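Local coordinates for protein inactive glucansucrase (Lactobacillus reuteri, PDB 5JBD) that is an inactive member of the glucansucrase family (glycosyl hydrolase family 70), with a barrel of the TIM type and a bound calcium ion, at residues 47-52 and 785-790; 862-865 and 871-874. One frame throughout, in Å; residues are numbered along the deposited sequence.

Contact 1: 47-52 and 785-790; sequences NNIDGY and IYFAYT
Ile49 lays its CD1 methyl over one face of the Phe787 ring, nearest to CG at 3.6 Å. This is a CH-pi contact, with CD1 3.9 Å from the ring centroid and 21° off the ring normal. Tyr52 and Ile785 form a second CH-pi pair in the reverse sense: here the strand supplies the methyl and the loop the ring. Ile785 CD1 sits over a Tyr52 face at 3.7 Å from CE1, displaced toward the rim, and the two side chains run nearly perpendicular. Between the pairs, Tyr52 CB meets the edge of the Phe787 ring at CE1, 3.8 Å away, so Phe787 is touched on a face by one loop residue and at its rim by another.

Each isoleucine methyl reaches its ring on an extended branch; in Ile49, CD1 stands anti to CA (chi2 174°). The spacing of Ile49 and Tyr52 is set by a type I' turn, closed by bonds in both directions: Ile49 N gives to Tyr52 O at 2.8 Å and Tyr52 N to Ile49 O at 3.0 Å. Asn48 braces the turn as an Asx motif, its OD1 accepting Gly51 N on an in-plane lone pair at 3.1 Å. Gly51 fills the third position with positive phi, as usual in this turn type.

The turn, in the loop before strand 58-59, packs on strand 784-791, outermost in a six-stranded antiparallel sheet beside 758-767. Phe787 centres an inverse gamma turn, closed by a weak Ala788 N to Tyr786 O bond. The Tyr52 hydroxyl bonds to Asn208 O, and Asp50 OD2 accepts Ala761 N. With all four touching residues buried and no hydrogen bond between segments, cohesion rests on methyl-to-ring dispersion; internal polar bonds shape the turn, and Asn208 and Ala761 tie it to its surroundings.

Contact 2: 862-865 and 871-874; sequences YAYL and KAFN
The hydroxyl of Tyr864 accepts a hydrogen bond from Ala872 N, 3.0 Å long with an N-H...O angle of 161°. This phenol carries most of the contact. Its CG stands anti to the backbone N (chi1 -165°), sending the ring across to 871-874, where Ala872 CB rests 3.8 Å from CZ. Phe873 turns its edge to one face of the Tyr864 ring in a T-shaped stack, centroids 5.4 Å apart and planes at 74°; CD2 is the Phe873 atom over that face, 3.9 Å from Tyr864 CD1. Beside the stack, Phe873 O approaches Tyr864 CD2 to 3.4 Å, while accepting a hydrogen bond from Asn866 ND2.

Away from this ring the packing thins quickly. Lys871 and Asn874 are solvent-exposed and their CB atoms point away from 862-865, so the outer side of the contact is polar and loosely held. Both segments belong to the loop region after strand 841-845, flanking a five-residue connection at the surface; backbone pairing of Tyr864 with Leu876 continues the link. One buried tyrosine thus joins the two, its apolar ring packing against aromatic and methyl groups and its oxygen accepting one main-chain N-H.

Overall arrangement
Contacts 1 and 2 are neighbours on the same side of the chain's centre, their centres about 12 Å apart, and Tyr52 bridges them: its ring meets Tyr864 edge-to-face and its hydroxyl oxygen touches Phe873. The backbones join where Gly51 O lies 2.8 Å from Leu865 N, probably a hydrogen bond; likewise Ile785 N lies 3.2 Å from the Tyr862 hydroxyl oxygen. An N-terminal turn thus packs on the later strand 784-791 and on loop 862-865 near the C-terminus, consistent with the U-shaped chain path of family 70. The calcium ion, bound by Glu237, Asp243, Asn287 and Asn751, lies outside both contacts; strand 784-791 shares an antiparallel sheet with strand 242-244, which carries its ligand Asp243.

Contact 1: 47-52 and 785-790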
# COMPACT_ATOMS: atom_id res chain seq x y z
N ASN A 47 25.35 19.38 17.23
CA ASN A 47 24.18 18.63 16.73
C ASN A 47 23.96 17.42 17.65
O ASN A 47 24.92 16.74 18.03
CB ASN A 47 24.35 18.13 15.28
CG ASN A 47 24.22 19.23 14.19
OD1 ASN A 47 24.64 19.01 13.03
ND2 ASN A 47 23.66 20.40 14.53
N ASN A 48 22.71 17.16 18.01
CA ASN A 48 22.38 15.98 18.76
C ASN A 48 20.93 15.56 18.49
O ASN A 48 20.12 16.34 17.97
CB ASN A 48 22.59 16.23 20.25
CG ASN A 48 21.58 17.21 20.81
OD1 ASN A 48 20.59 16.81 21.43
ND2 ASN A 48 21.78 18.49 20.53
N ILE A 49 20.63 14.32 18.84
CA ILE A 49 19.32 13.71 18.59
C ILE A 49 18.84 13.16 19.92
O ILE A 49 19.38 12.18 20.41
CB ILE A 49 19.41 12.59 17.52
CG1 ILE A 49 20.03 13.14 16.23
CG2 ILE A 49 18.01 12.02 17.24
CD1 ILE A 49 20.31 12.10 15.16
N ASP A 50 17.91 13.87 20.55
CA ASP A 50 17.48 13.60 21.92
C ASP A 50 18.65 13.40 22.92
O ASP A 50 18.61 12.51 23.77
CB ASP A 50 16.55 12.38 21.94
CG ASP A 50 15.35 12.55 21.02
OD1 ASP A 50 14.53 13.46 21.28
OD2 ASP A 50 15.22 11.80 20.04
N GLY A 51 19.69 14.23 22.79
CA GLY A 51 20.89 14.16 23.66
C GLY A 51 22.05 13.33 23.12
O GLY A 51 23.20 13.54 23.50
N TYR A 52 21.75 12.39 22.22
CA TYR A 52 22.77 11.47 21.69
C TYR A 52 23.47 12.11 20.49
O TYR A 52 22.91 12.99 19.85
CB TYR A 52 22.11 10.11 21.32
CG TYR A 52 21.48 9.49 22.54
CD1 TYR A 52 22.27 8.79 23.47
CD2 TYR A 52 20.13 9.68 22.83
CE1 TYR A 52 21.71 8.27 24.62
CE2 TYR A 52 19.57 9.16 23.99
CZ TYR A 52 20.36 8.45 24.88
OH TYR A 52 19.81 7.93 26.02
N ILE A 785 20.38 1.84 20.32
CA ILE A 785 19.89 3.16 19.96
C ILE A 785 20.13 3.39 18.47
O ILE A 785 21.24 3.20 17.98
CB ILE A 785 20.50 4.27 20.86
CG1 ILE A 785 20.04 4.04 22.30
CG2 ILE A 785 20.08 5.64 20.34
CD1 ILE A 785 20.41 5.10 23.30
N TYR A 786 19.08 3.84 17.78
CA TYR A 786 19.01 3.97 16.33
C TYR A 786 18.30 5.29 16.02
O TYR A 786 17.28 5.61 16.67
CB TYR A 786 18.17 2.79 15.80
CG TYR A 786 17.97 2.65 14.29
CD1 TYR A 786 19.05 2.46 13.43
CD2 TYR A 786 16.68 2.64 13.72
CE1 TYR A 786 18.86 2.29 12.05
CE2 TYR A 786 16.48 2.48 12.35
CZ TYR A 786 17.57 2.29 11.51
OH TYR A 786 17.38 2.13 10.15
N PHE A 787 18.82 6.05 15.06
CA PHE A 787 18.29 7.38 14.77
C PHE A 787 17.27 7.36 13.63
O PHE A 787 17.46 7.96 12.57
CB PHE A 787 19.44 8.36 14.48
CG PHE A 787 20.43 8.50 15.61
CD1 PHE A 787 20.00 8.69 16.93
CD2 PHE A 787 21.79 8.48 15.36
CE1 PHE A 787 20.92 8.84 17.96
CE2 PHE A 787 22.71 8.64 16.39
CZ PHE A 787 22.27 8.82 17.69
N ALA A 788 16.15 6.68 13.87
CA ALA A 788 15.11 6.50 12.86
C ALA A 788 14.42 7.81 12.59
O ALA A 788 14.27 8.64 13.51
CB ALA A 788 14.08 5.48 13.32
N TYR A 789 14.02 8.02 11.34
CA TYR A 789 13.07 9.07 10.99
C TYR A 789 11.69 8.63 11.47
O TYR A 789 11.17 7.62 10.98
CB TYR A 789 13.09 9.34 9.49
CG TYR A 789 14.36 10.03 9.05
CD1 TYR A 789 15.51 9.31 8.76
CD2 TYR A 789 14.43 11.42 8.99
CE1 TYR A 789 16.69 9.94 8.39
CE2 TYR A 789 15.61 12.07 8.61
CZ TYR A 789 16.73 11.33 8.31
OH TYR A 789 17.89 11.96 7.95
N THR A 790 11.14 9.33 12.45
CA THR A 790 9.86 8.98 13.09
C THR A 790 8.87 10.13 13.28
O THR A 790 7.70 9.89 13.61
CB THR A 790 10.10 8.47 14.51
OG1 THR A 790 10.63 9.55 15.29
CG2 THR A 790 11.07 7.30 14.55

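Contact 2: 862-865 and 871-874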
# COMPACT_ATOMS: atom_id res chain seq x y z
N TYR A 862 27.29 5.43 25.98
CA TYR A 862 26.75 6.38 25.01
C TYR A 862 27.19 7.80 25.36
O TYR A 862 27.12 8.20 26.53
CB TYR A 862 25.22 6.32 24.96
CG TYR A 862 24.68 5.17 24.14
CD1 TYR A 862 24.71 5.21 22.74
CD2 TYR A 862 24.15 4.04 24.75
CE1 TYR A 862 24.21 4.15 21.98
CE2 TYR A 862 23.66 2.97 23.99
CZ TYR A 862 23.69 3.03 22.61
OH TYR A 862 23.20 1.98 21.87
N ALA A 863 27.65 8.54 24.36
CA ALA A 863 27.88 9.97 24.52
C ALA A 863 26.53 10.63 24.75
O ALA A 863 25.50 10.15 24.26
CB ALA A 863 28.56 10.55 23.29
N TYR A 864 26.52 11.71 25.53
CA TYR A 864 25.26 12.38 25.85
C TYR A 864 25.49 13.83 26.14
O TYR A 864 26.47 14.19 26.79
CB TYR A 864 24.56 11.70 27.04
CG TYR A 864 23.11 12.08 27.22
CD1 TYR A 864 22.10 11.42 26.51
CD2 TYR A 864 22.74 13.09 28.10
CE1 TYR A 864 20.76 11.77 26.67
CE2 TYR A 864 21.41 13.44 28.27
CZ TYR A 864 20.42 12.78 27.57
OH TYR A 864 19.10 13.14 27.75
N LEU A 865 24.57 14.66 25.66
CA LEU A 865 24.62 16.09 25.88
C LEU A 865 23.40 16.47 26.71
O LEU A 865 22.27 16.47 26.22
CB LEU A 865 24.63 16.83 24.55
CG LEU A 865 24.76 18.35 24.65
CD1 LEU A 865 26.08 18.73 25.34
CD2 LEU A 865 24.66 18.96 23.27
N LYS A 871 17.78 15.24 29.78
CA LYS A 871 18.30 15.14 31.14
C LYS A 871 18.53 13.70 31.62
O LYS A 871 18.66 13.46 32.82
CB LYS A 871 17.34 15.86 32.10
CG LYS A 871 17.07 17.32 31.78
CD LYS A 871 16.22 17.97 32.87
CE LYS A 871 15.87 19.43 32.56
NZ LYS A 871 17.00 20.37 32.78
N ALA A 872 18.61 12.75 30.70
CA ALA A 872 18.73 11.33 31.07
C ALA A 872 20.05 10.99 31.76
O ALA A 872 20.09 10.10 32.60
CB ALA A 872 18.52 10.45 29.85
N PHE A 873 21.12 11.68 31.38
CA PHE A 873 22.47 11.48 31.93
C PHE A 873 23.16 12.83 32.06
O PHE A 873 22.75 13.80 31.43
CB PHE A 873 23.31 10.60 30.99
CG PHE A 873 22.72 9.25 30.73
CD1 PHE A 873 22.95 8.19 31.61
CD2 PHE A 873 21.91 9.03 29.61
CE1 PHE A 873 22.38 6.94 31.39
CE2 PHE A 873 21.35 7.78 29.38
CZ PHE A 873 21.59 6.73 30.27
N ASN A 874 24.22 12.88 32.87
CA ASN A 874 25.12 14.02 32.85
C ASN A 874 25.81 14.07 31.49
O ASN A 874 25.96 13.04 30.82
CB ASN A 874 26.21 13.92 33.94
CG ASN A 874 25.64 13.85 35.35
OD1 ASN A 874 26.09 13.05 36.16
ND2 ASN A 874 24.65 14.69 35.64